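Local coordinates for DUF3298 domain-containing protein (Pseudomonas aeruginosa, PDB 4E72) that is of unknown function but belongs to the DUF3298 family and is probably a cell-envelope lipoprotein, at residues Q27-F38 with E80-V91; G111-G119 with D192-H203. All coordinates share one frame; numbering follows the deposited sequence.

Interaction 1. Residues Q27-F38 with E80-V91; sequences QCPLVNIDTLKF and EPGWSSYLQAKV
The Tyr86 ring meets Asn32 and Leu30 obliquely: Asn32 CB sits 3.5 Å from Tyr86 CD2, and Leu30 CD2 comes within 3.7 Å of Tyr86 CZ. The amide plane of Asn32 is turned only 27° from the ring. With CG anti to the backbone N (chi1 -177°), the Asn32 side chain crosses the ring at a slant while its ND2 is bonded to Glu17. At the far end, Val91 CG2 touches the edge of the Phe38 ring, 3.8 Å from CZ, and lies equally close to Leu36 CD1. Asp34 and Gln88 point the same way, side by side, though the carboxylate is gripped by Arg13 in a salt bridge. A water lies 2.6 Å from Asn32 OD1 and 3.0 Å from Leu87 O and links the strands on the Tyr86 side. Val31 and Leu87 point to the other face, where helix 68-78 packs on them. Between the faces runs a ladder, from Leu30 N to Trp83 O (3.3 Å) through Ala89 N to Asp34 O (2.9 Å, 172° at the hydrogen). The even residues of 30-34 both donate and accept, as in a regular parallel pair within a mixed sheet covered by helices on one face.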
loop_
_atom_site.group_PDB
_atom_site.type_symbol
_atom_site.label_atom_id
_atom_site.label_comp_id
_atom_site.label_asym_id
_atom_site.label_seq_id
_atom_site.Cartn_x
_atom_site.Cartn_y
_atom_site.Cartn_z
ATOM N N GLN A 27 0.570 -29.132 1.752
ATOM C CA GLN A 27 -0.724 -28.600 1.319
ATOM C C GLN A 27 -1.574 -28.077 2.497
ATOM O O GLN A 27 -2.760 -27.792 2.301
ATOM C CB GLN A 27 -1.505 -29.696 0.560
ATOM C CG GLN A 27 -0.996 -29.986 -0.852
ATOM C CD GLN A 27 -1.544 -29.002 -1.851
ATOM O OE1 GLN A 27 -0.948 -27.948 -2.120
ATOM N NE2 GLN A 27 -2.704 -29.321 -2.411
ATOM N N CYS A 28 -0.990 -27.962 3.709
ATOM C CA CYS A 28 -1.708 -27.479 4.899
ATOM C C CYS A 28 -1.969 -25.963 4.799
ATOM O O CYS A 28 -1.009 -25.196 4.701
ATOM C CB CYS A 28 -0.959 -27.827 6.184
ATOM S SG CYS A 28 -1.693 -27.111 7.686
ATOM N N PRO A 29 -3.259 -25.520 4.841
ATOM C CA PRO A 29 -3.564 -24.065 4.805
ATOM C C PRO A 29 -2.816 -23.289 5.889
ATOM O O PRO A 29 -2.645 -23.780 7.010
ATOM C CB PRO A 29 -5.075 -24.029 5.015
ATOM C CG PRO A 29 -5.544 -25.351 4.464
ATOM C CD PRO A 29 -4.507 -26.311 4.945
ATOM N N LEU A 30 -2.339 -22.095 5.520
ATOM C CA LEU A 30 -1.440 -21.214 6.271
ATOM C C LEU A 30 -1.882 -19.754 6.248
ATOM O O LEU A 30 -2.245 -19.235 5.194
ATOM C CB LEU A 30 -0.057 -21.342 5.554
ATOM C CG LEU A 30 1.177 -20.563 6.022
ATOM C CD1 LEU A 30 2.439 -21.371 5.722
ATOM C CD2 LEU A 30 1.307 -19.224 5.275
ATOM N N VAL A 31 -1.787 -19.082 7.403
ATOM C CA VAL A 31 -2.052 -17.647 7.569
ATOM C C VAL A 31 -0.811 -16.999 8.167
ATOM O O VAL A 31 -0.371 -17.375 9.257
ATOM C CB VAL A 31 -3.325 -17.273 8.382
ATOM C CG1 VAL A 31 -3.439 -15.753 8.530
ATOM C CG2 VAL A 31 -4.574 -17.822 7.711
ATOM N N ASN A 32 -0.254 -16.023 7.450
ATOM C CA ASN A 32 0.941 -15.322 7.895
ATOM C C ASN A 32 0.624 -13.826 8.053
ATOM O O ASN A 32 0.327 -13.157 7.069
ATOM C CB ASN A 32 2.109 -15.593 6.914
ATOM C CG ASN A 32 3.428 -14.978 7.317
ATOM O OD1 ASN A 32 3.533 -13.782 7.628
ATOM N ND2 ASN A 32 4.476 -15.778 7.262
ATOM N N ILE A 33 0.638 -13.328 9.304
ATOM C CA ILE A 33 0.312 -11.931 9.641
ATOM C C ILE A 33 1.508 -11.261 10.324
ATOM O O ILE A 33 1.955 -11.724 11.374
ATOM C CB ILE A 33 -0.979 -11.826 10.521
ATOM C CG1 ILE A 33 -2.230 -12.297 9.732
ATOM C CG2 ILE A 33 -1.186 -10.377 11.074
ATOM C CD1 ILE A 33 -3.385 -12.685 10.594
ATOM N N ASP A 34 2.000 -10.160 9.725
ATOM C CA ASP A 34 3.127 -9.353 10.194
ATOM C C ASP A 34 2.670 -7.902 10.314
ATOM O O ASP A 34 2.728 -7.141 9.351
ATOM C CB ASP A 34 4.326 -9.501 9.232
ATOM C CG ASP A 34 5.585 -8.717 9.597
ATOM O OD1 ASP A 34 5.625 -8.121 10.712
ATOM O OD2 ASP A 34 6.525 -8.679 8.763
ATOM N N THR A 35 2.191 -7.523 11.498
ATOM C CA THR A 35 1.650 -6.186 11.676
ATOM C C THR A 35 2.471 -5.376 12.698
ATOM O O THR A 35 3.552 -5.812 13.119
ATOM C CB THR A 35 0.156 -6.265 11.978
ATOM O OG1 THR A 35 -0.415 -4.973 11.780
ATOM C CG2 THR A 35 -0.158 -6.831 13.372
ATOM N N LEU A 36 1.967 -4.162 13.029
ATOM C CA LEU A 36 2.612 -3.191 13.901
ATOM C C LEU A 36 1.688 -2.573 14.938
ATOM O O LEU A 36 0.509 -2.311 14.669
ATOM C CB LEU A 36 3.149 -2.017 13.054
ATOM C CG LEU A 36 4.200 -2.269 11.989
ATOM C CD1 LEU A 36 4.286 -1.075 11.071
ATOM C CD2 LEU A 36 5.565 -2.552 12.610
ATOM N N LYS A 37 2.285 -2.249 16.096
ATOM C CA LYS A 37 1.684 -1.510 17.201
ATOM C C LYS A 37 2.584 -0.312 17.496
ATOM O O LYS A 37 3.800 -0.404 17.343
ATOM C CB LYS A 37 1.472 -2.388 18.436
ATOM C CG LYS A 37 0.041 -2.894 18.545
ATOM C CD LYS A 37 -0.200 -3.667 19.827
ATOM C CE LYS A 37 -1.559 -4.322 19.842
ATOM N NZ LYS A 37 -1.785 -5.080 21.103
ATOM N N PHE A 38 1.976 0.823 17.850
ATOM C CA PHE A 38 2.673 2.068 18.154
ATOM C C PHE A 38 2.379 2.447 19.621
ATOM O O PHE A 38 1.269 2.900 19.929
ATOM C CB PHE A 38 2.271 3.185 17.165
ATOM C CG PHE A 38 2.663 2.962 15.716
ATOM C CD1 PHE A 38 1.810 2.294 14.838
ATOM C CD2 PHE A 38 3.857 3.470 15.213
ATOM C CE1 PHE A 38 2.154 2.124 13.493
ATOM C CE2 PHE A 38 4.205 3.289 13.864
ATOM C CZ PHE A 38 3.348 2.623 13.017
ATOM N N GLU A 80 -9.383 -24.510 1.625
ATOM C CA GLU A 80 -9.235 -25.811 0.964
ATOM C C GLU A 80 -7.742 -26.177 0.953
ATOM O O GLU A 80 -6.957 -25.317 1.330
ATOM C CB GLU A 80 -9.807 -25.741 -0.452
ATOM C CG GLU A 80 -11.327 -25.832 -0.515
ATOM C CD GLU A 80 -11.944 -25.652 -1.892
ATOM O OE1 GLU A 80 -11.203 -25.633 -2.901
ATOM O OE2 GLU A 80 -13.185 -25.520 -1.959
ATOM N N PRO A 81 -7.299 -27.415 0.606
ATOM C CA PRO A 81 -5.848 -27.717 0.655
ATOM C C PRO A 81 -4.986 -26.833 -0.264
ATOM O O PRO A 81 -5.385 -26.517 -1.386
ATOM C CB PRO A 81 -5.780 -29.189 0.219
ATOM C CG PRO A 81 -7.152 -29.757 0.596
ATOM C CD PRO A 81 -8.088 -28.632 0.274
ATOM N N GLY A 82 -3.838 -26.405 0.269
ATOM C CA GLY A 82 -2.836 -25.594 -0.408
ATOM C C GLY A 82 -3.037 -24.095 -0.329
ATOM O O GLY A 82 -2.195 -23.337 -0.822
ATOM N N TRP A 83 -4.169 -23.651 0.247
ATOM C CA TRP A 83 -4.490 -22.221 0.349
ATOM C C TRP A 83 -3.607 -21.529 1.366
ATOM O O TRP A 83 -3.195 -22.124 2.359
ATOM C CB TRP A 83 -5.965 -22.014 0.713
ATOM C CG TRP A 83 -6.954 -22.328 -0.376
ATOM C CD1 TRP A 83 -6.775 -23.150 -1.453
ATOM C CD2 TRP A 83 -8.315 -21.891 -0.426
ATOM N NE1 TRP A 83 -7.932 -23.211 -2.198
ATOM C CE2 TRP A 83 -8.899 -22.460 -1.582
ATOM C CE3 TRP A 83 -9.093 -21.018 0.371
ATOM C CZ2 TRP A 83 -10.223 -22.204 -1.954
ATOM C CZ3 TRP A 83 -10.404 -20.755 -0.007
ATOM C CH2 TRP A 83 -10.963 -21.360 -1.144
ATOM N N SER A 84 -3.346 -20.262 1.129
ATOM C CA SER A 84 -2.549 -19.424 2.023
ATOM C C SER A 84 -2.963 -17.979 1.900
ATOM O O SER A 84 -3.449 -17.535 0.846
ATOM C CB SER A 84 -1.052 -19.565 1.749
ATOM O OG SER A 84 -0.742 -19.208 0.413
ATOM N N SER A 85 -2.752 -17.250 2.993
ATOM C CA SER A 85 -3.058 -15.840 3.087
ATOM C C SER A 85 -1.940 -15.153 3.883
ATOM O O SER A 85 -1.579 -15.615 4.975
ATOM C CB SER A 85 -4.438 -15.638 3.722
ATOM O OG SER A 85 -4.690 -14.274 4.005
ATOM N N TYR A 86 -1.361 -14.078 3.290
ATOM C CA TYR A 86 -0.277 -13.262 3.846
ATOM C C TYR A 86 -0.735 -11.838 3.932
ATOM O O TYR A 86 -1.244 -11.309 2.949
ATOM C CB TYR A 86 1.009 -13.316 2.973
ATOM C CG TYR A 86 1.696 -14.659 2.890
ATOM C CD1 TYR A 86 1.238 -15.645 2.021
ATOM C CD2 TYR A 86 2.857 -14.915 3.609
ATOM C CE1 TYR A 86 1.872 -16.889 1.934
ATOM C CE2 TYR A 86 3.506 -16.152 3.527
ATOM C CZ TYR A 86 3.011 -17.134 2.681
ATOM O OH TYR A 86 3.648 -18.348 2.585
ATOM N N LEU A 87 -0.539 -11.212 5.088
ATOM C CA LEU A 87 -0.857 -9.805 5.334
ATOM C C LEU A 87 0.315 -9.154 6.031
ATOM O O LEU A 87 0.864 -9.712 7.005
ATOM C CB LEU A 87 -2.129 -9.629 6.186
ATOM C CG LEU A 87 -3.478 -9.979 5.552
ATOM C CD1 LEU A 87 -4.541 -10.006 6.633
ATOM C CD2 LEU A 87 -3.874 -8.984 4.470
ATOM N N GLN A 88 0.720 -7.991 5.533
ATOM C CA GLN A 88 1.871 -7.320 6.117
ATOM C C GLN A 88 1.727 -5.799 6.104
ATOM O O GLN A 88 1.323 -5.190 5.099
ATOM C CB GLN A 88 3.168 -7.744 5.395
ATOM C CG GLN A 88 4.414 -7.117 6.003
ATOM C CD GLN A 88 5.565 -7.185 5.059
ATOM O OE1 GLN A 88 6.275 -8.182 4.995
ATOM N NE2 GLN A 88 5.779 -6.113 4.313
ATOM N N ALA A 89 2.092 -5.208 7.240
ATOM C CA ALA A 89 2.152 -3.771 7.467
ATOM C C ALA A 89 3.520 -3.437 7.993
ATOM O O ALA A 89 3.985 -4.071 8.963
ATOM C CB ALA A 89 1.082 -3.344 8.460
ATOM N N LYS A 90 4.207 -2.514 7.310
ATOM C CA LYS A 90 5.539 -2.049 7.716
ATOM C C LYS A 90 5.680 -0.543 7.476
ATOM O O LYS A 90 5.060 0.019 6.558
ATOM C CB LYS A 90 6.695 -2.835 7.047
ATOM C CG LYS A 90 6.788 -2.728 5.529
ATOM C CD LYS A 90 8.160 -3.158 5.027
ATOM C CE LYS A 90 8.469 -2.566 3.670
ATOM N NZ LYS A 90 9.862 -2.869 3.226
ATOM N N VAL A 91 6.467 0.104 8.332
ATOM C CA VAL A 91 6.751 1.523 8.196
ATOM C C VAL A 91 7.696 1.698 7.000
ATOM O O VAL A 91 8.794 1.166 7.001
ATOM C CB VAL A 91 7.310 2.178 9.483
ATOM C CG1 VAL A 91 7.727 3.625 9.219
ATOM C CG2 VAL A 91 6.287 2.120 10.622
HETATM O O HOH W 1 2.973 -11.674 6.173
#

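Interaction 2. Residues G111-G119 with D192-H203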
loop_
_atom_site.group_PDB
_atom_site.type_symbol
_atom_site.label_atom_id
_atom_site.label_comp_id
_atom_site.label_asym_id
_atom_site.label_seq_id
_atom_site.Cartn_x
_atom_site.Cartn_y
_atom_site.Cartn_z
ATOM N N GLY A 111 -5.949 -21.359 -7.409
ATOM C CA GLY A 111 -6.034 -20.945 -8.806
ATOM C C GLY A 111 -4.736 -21.152 -9.557
ATOM O O GLY A 111 -3.840 -21.865 -9.085
ATOM N N ALA A 112 -4.622 -20.505 -10.741
ATOM C CA ALA A 112 -3.428 -20.549 -11.591
ATOM C C ALA A 112 -2.205 -20.006 -10.836
ATOM O O ALA A 112 -1.107 -20.537 -10.975
ATOM C CB ALA A 112 -3.666 -19.741 -12.854
ATOM N N HIS A 113 -2.419 -18.939 -10.028
ATOM C CA HIS A 113 -1.416 -18.249 -9.223
ATOM C C HIS A 113 -2.124 -17.506 -8.074
ATOM O O HIS A 113 -3.369 -17.484 -8.011
ATOM C CB HIS A 113 -0.584 -17.273 -10.108
ATOM C CG HIS A 113 -1.421 -16.264 -10.848
ATOM N ND1 HIS A 113 -1.898 -15.112 -10.219
ATOM C CD2 HIS A 113 -1.864 -16.272 -12.128
ATOM C CE1 HIS A 113 -2.599 -14.459 -11.134
ATOM N NE2 HIS A 113 -2.629 -15.122 -12.292
ATOM N N GLY A 114 -1.327 -16.853 -7.229
ATOM C CA GLY A 114 -1.818 -16.061 -6.114
ATOM C C GLY A 114 -2.242 -14.662 -6.510
ATOM O O GLY A 114 -2.003 -14.228 -7.641
HETATM N N MSE A 115 -2.874 -13.955 -5.574
HETATM C CA MSE A 115 -3.387 -12.597 -5.760
HETATM C C MSE A 115 -2.685 -11.594 -4.848
HETATM O O MSE A 115 -2.988 -11.542 -3.656
HETATM C CB MSE A 115 -4.902 -12.561 -5.515
HETATM C CG MSE A 115 -5.645 -13.457 -6.468
HETATM SE SE MSE A 115 -7.292 -14.214 -5.773
HETATM C CE MSE A 115 -6.613 -15.909 -5.171
ATOM N N PRO A 116 -1.755 -10.773 -5.386
ATOM C CA PRO A 116 -1.092 -9.763 -4.540
ATOM C C PRO A 116 -1.907 -8.463 -4.391
ATOM O O PRO A 116 -2.677 -8.077 -5.279
ATOM C CB PRO A 116 0.216 -9.495 -5.280
ATOM C CG PRO A 116 -0.119 -9.714 -6.733
ATOM C CD PRO A 116 -1.284 -10.695 -6.788
ATOM N N GLY A 117 -1.715 -7.793 -3.256
ATOM C CA GLY A 117 -2.302 -6.492 -2.970
ATOM C C GLY A 117 -1.267 -5.574 -2.342
ATOM O O GLY A 117 -0.355 -6.035 -1.650
ATOM N N ARG A 118 -1.395 -4.269 -2.584
ATOM C CA ARG A 118 -0.516 -3.226 -2.009
ATOM C C ARG A 118 -1.375 -2.082 -1.604
ATOM O O ARG A 118 -2.457 -1.932 -2.145
ATOM C CB ARG A 118 0.602 -2.745 -2.972
ATOM C CG ARG A 118 1.677 -3.760 -3.296
ATOM C CD ARG A 118 2.618 -4.078 -2.148
ATOM N NE ARG A 118 3.680 -4.995 -2.571
ATOM C CZ ARG A 118 3.548 -6.314 -2.727
ATOM N NH1 ARG A 118 2.383 -6.911 -2.475
ATOM N NH2 ARG A 118 4.572 -7.045 -3.146
ATOM N N GLY A 119 -0.901 -1.293 -0.649
ATOM C CA GLY A 119 -1.605 -0.118 -0.139
ATOM C C GLY A 119 -0.705 0.787 0.683
ATOM O O GLY A 119 0.410 0.406 1.081
ATOM N N ASP A 192 -1.232 -1.396 -8.546
ATOM C CA ASP A 192 -1.552 -2.796 -8.366
ATOM C C ASP A 192 -0.991 -3.539 -9.558
ATOM O O ASP A 192 -0.864 -2.964 -10.650
ATOM C CB ASP A 192 -3.074 -2.990 -8.244
ATOM C CG ASP A 192 -3.603 -2.650 -6.853
ATOM O OD1 ASP A 192 -3.058 -3.201 -5.850
ATOM O OD2 ASP A 192 -4.599 -1.888 -6.763
ATOM N N ALA A 193 -0.632 -4.800 -9.353
ATOM C CA ALA A 193 -0.161 -5.662 -10.437
ATOM C C ALA A 193 -1.254 -5.731 -11.513
ATOM O O ALA A 193 -2.439 -5.670 -11.176
ATOM C CB ALA A 193 0.129 -7.054 -9.889
ATOM N N TYR A 194 -0.865 -5.768 -12.788
ATOM C CA TYR A 194 -1.793 -5.907 -13.900
ATOM C C TYR A 194 -2.715 -4.688 -14.098
ATOM O O TYR A 194 -3.811 -4.858 -14.611
ATOM C CB TYR A 194 -2.645 -7.191 -13.683
ATOM C CG TYR A 194 -3.064 -7.900 -14.946
ATOM C CD1 TYR A 194 -2.125 -8.538 -15.756
ATOM C CD2 TYR A 194 -4.409 -8.020 -15.283
ATOM C CE1 TYR A 194 -2.514 -9.253 -16.886
ATOM C CE2 TYR A 194 -4.812 -8.760 -16.392
ATOM C CZ TYR A 194 -3.859 -9.350 -17.207
ATOM O OH TYR A 194 -4.245 -10.006 -18.347
ATOM N N SER A 195 -2.274 -3.455 -13.749
ATOM C CA SER A 195 -3.109 -2.270 -13.980
ATOM C C SER A 195 -2.519 -1.402 -15.089
ATOM O O SER A 195 -3.271 -0.961 -15.950
ATOM C CB SER A 195 -3.297 -1.455 -12.705
ATOM O OG SER A 195 -2.052 -1.079 -12.158
ATOM N N ILE A 196 -1.181 -1.137 -15.056
ATOM C CA ILE A 196 -0.457 -0.351 -16.060
ATOM C C ILE A 196 0.715 -1.166 -16.653
ATOM O O ILE A 196 1.503 -0.632 -17.454
ATOM C CB ILE A 196 0.023 1.046 -15.535
ATOM C CG1 ILE A 196 0.957 0.928 -14.280
ATOM C CG2 ILE A 196 -1.172 2.011 -15.340
ATOM C CD1 ILE A 196 1.921 2.101 -14.069
ATOM N N ALA A 197 0.827 -2.458 -16.278
ATOM C CA ALA A 197 1.903 -3.332 -16.773
ATOM C C ALA A 197 1.587 -4.782 -16.491
ATOM O O ALA A 197 0.862 -5.033 -15.541
ATOM C CB ALA A 197 3.229 -2.958 -16.103
ATOM N N PRO A 198 2.222 -5.761 -17.174
ATOM C CA PRO A 198 1.994 -7.180 -16.802
ATOM C C PRO A 198 2.588 -7.483 -15.428
ATOM O O PRO A 198 3.375 -6.682 -14.908
ATOM C CB PRO A 198 2.732 -7.976 -17.904
ATOM C CG PRO A 198 3.031 -7.002 -18.985
ATOM C CD PRO A 198 3.143 -5.644 -18.327
ATOM N N TYR A 199 2.243 -8.642 -14.852
ATOM C CA TYR A 199 2.729 -9.118 -13.539
ATOM C C TYR A 199 4.255 -9.149 -13.434
ATOM O O TYR A 199 4.773 -8.924 -12.351
ATOM C CB TYR A 199 2.183 -10.518 -13.246
ATOM C CG TYR A 199 0.922 -10.532 -12.414
ATOM C CD1 TYR A 199 -0.318 -10.276 -12.987
ATOM C CD2 TYR A 199 0.960 -10.868 -11.064
ATOM C CE1 TYR A 199 -1.483 -10.261 -12.218
ATOM C CE2 TYR A 199 -0.205 -10.900 -10.291
ATOM C CZ TYR A 199 -1.424 -10.578 -10.868
ATOM O OH TYR A 199 -2.580 -10.601 -10.118
ATOM N N SER A 200 4.978 -9.413 -14.545
ATOM C CA SER A 200 6.450 -9.406 -14.561
ATOM C C SER A 200 7.042 -8.061 -14.060
ATOM O O SER A 200 8.126 -8.064 -13.475
ATOM C CB SER A 200 6.973 -9.698 -15.959
ATOM O OG SER A 200 6.504 -8.727 -16.879
ATOM N N TYR A 201 6.324 -6.931 -14.257
ATOM C CA TYR A 201 6.771 -5.599 -13.786
ATOM C C TYR A 201 6.376 -5.359 -12.310
ATOM O O TYR A 201 6.624 -4.280 -11.778
ATOM C CB TYR A 201 6.206 -4.481 -14.682
ATOM C CG TYR A 201 6.823 -4.457 -16.064
ATOM C CD1 TYR A 201 6.380 -5.319 -17.062
ATOM C CD2 TYR A 201 7.873 -3.595 -16.365
ATOM C CE1 TYR A 201 6.968 -5.329 -18.327
ATOM C CE2 TYR A 201 8.483 -3.605 -17.623
ATOM C CZ TYR A 201 8.014 -4.462 -18.607
ATOM O OH TYR A 201 8.589 -4.457 -19.857
ATOM N N ALA A 202 5.755 -6.371 -11.660
ATOM C CA ALA A 202 5.306 -6.373 -10.261
ATOM C C ALA A 202 4.366 -5.184 -9.963
ATOM O O ALA A 202 3.322 -5.048 -10.609
ATOM C CB ALA A 202 6.512 -6.373 -9.316
ATOM N N HIS A 203 4.763 -4.308 -9.030
ATOM C CA HIS A 203 3.963 -3.164 -8.610
ATOM C C HIS A 203 4.675 -1.882 -9.020
ATOM O O HIS A 203 5.508 -1.405 -8.247
ATOM C CB HIS A 203 3.716 -3.243 -7.092
ATOM C CG HIS A 203 2.848 -4.397 -6.707
ATOM N ND1 HIS A 203 3.374 -5.534 -6.114
ATOM C CD2 HIS A 203 1.520 -4.578 -6.898
ATOM C CE1 HIS A 203 2.352 -6.363 -5.973
ATOM N NE2 HIS A 203 1.211 -5.812 -6.392
#
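Pro116 sits between His203 and Tyr199 where a long loop between two strands of the small antiparallel sheet leans against strand 115-124 of the large mixed sheet. Its CB abuts the edge of the His203 ring, in plane, while its CD reaches the edge of Tyr199, 3.7 Å from CE2. Ala193 CB fills in beside it, close to Pro116 CG and over one face of the Tyr199 ring, toward the rim. The His113 ring crosses Tyr199 obliquely. Arg118 crosses the face of His203: its CG stands over the middle of the imidazole, 3.5 Å from the ring centroid and 3° off its normal, a clear CH-pi contact. A bend at chi2 (-71°) folds the arginine back across the ring, and His203 CE1 then lies over one face of the guanidinium, 3.5 Å from Arg118 CZ. The two planes are 41° apart, too tilted for a parallel stack. Arg118 NH1 also donates to Gly117 O at 3.0 Å, which helps fix the rotation of the group. Contact with the strand buries His203 NE2 without any polar partner in the model; its near neighbours here are Arg118 CG at 3.7 Å and Pro116 CB at 4.0 Å.

Overall arrangement
From the N terminus, the chain lays down strand 12-19, then strand 30-37, and passes through helices 44-54 and 68-78 before strand 84-95 returns beside 30-37. Interaction 1 closes that helical loop as a beta-alpha-beta crossover. Strand 98-108 follows antiparallel, and 115-124 pairs with it in turn, so interaction 2 opens on the same sheet two strands further on. Its loop is longer: it takes in helix 142-159 and strands 179-181 and 187-190 before residues 192-203 come back. The two contacts are in series, neither nested nor crossed, with centres 18 Å apart. Interaction 1 joins neighbours within the large sheet; interaction 2 ties that sheet to the smaller one.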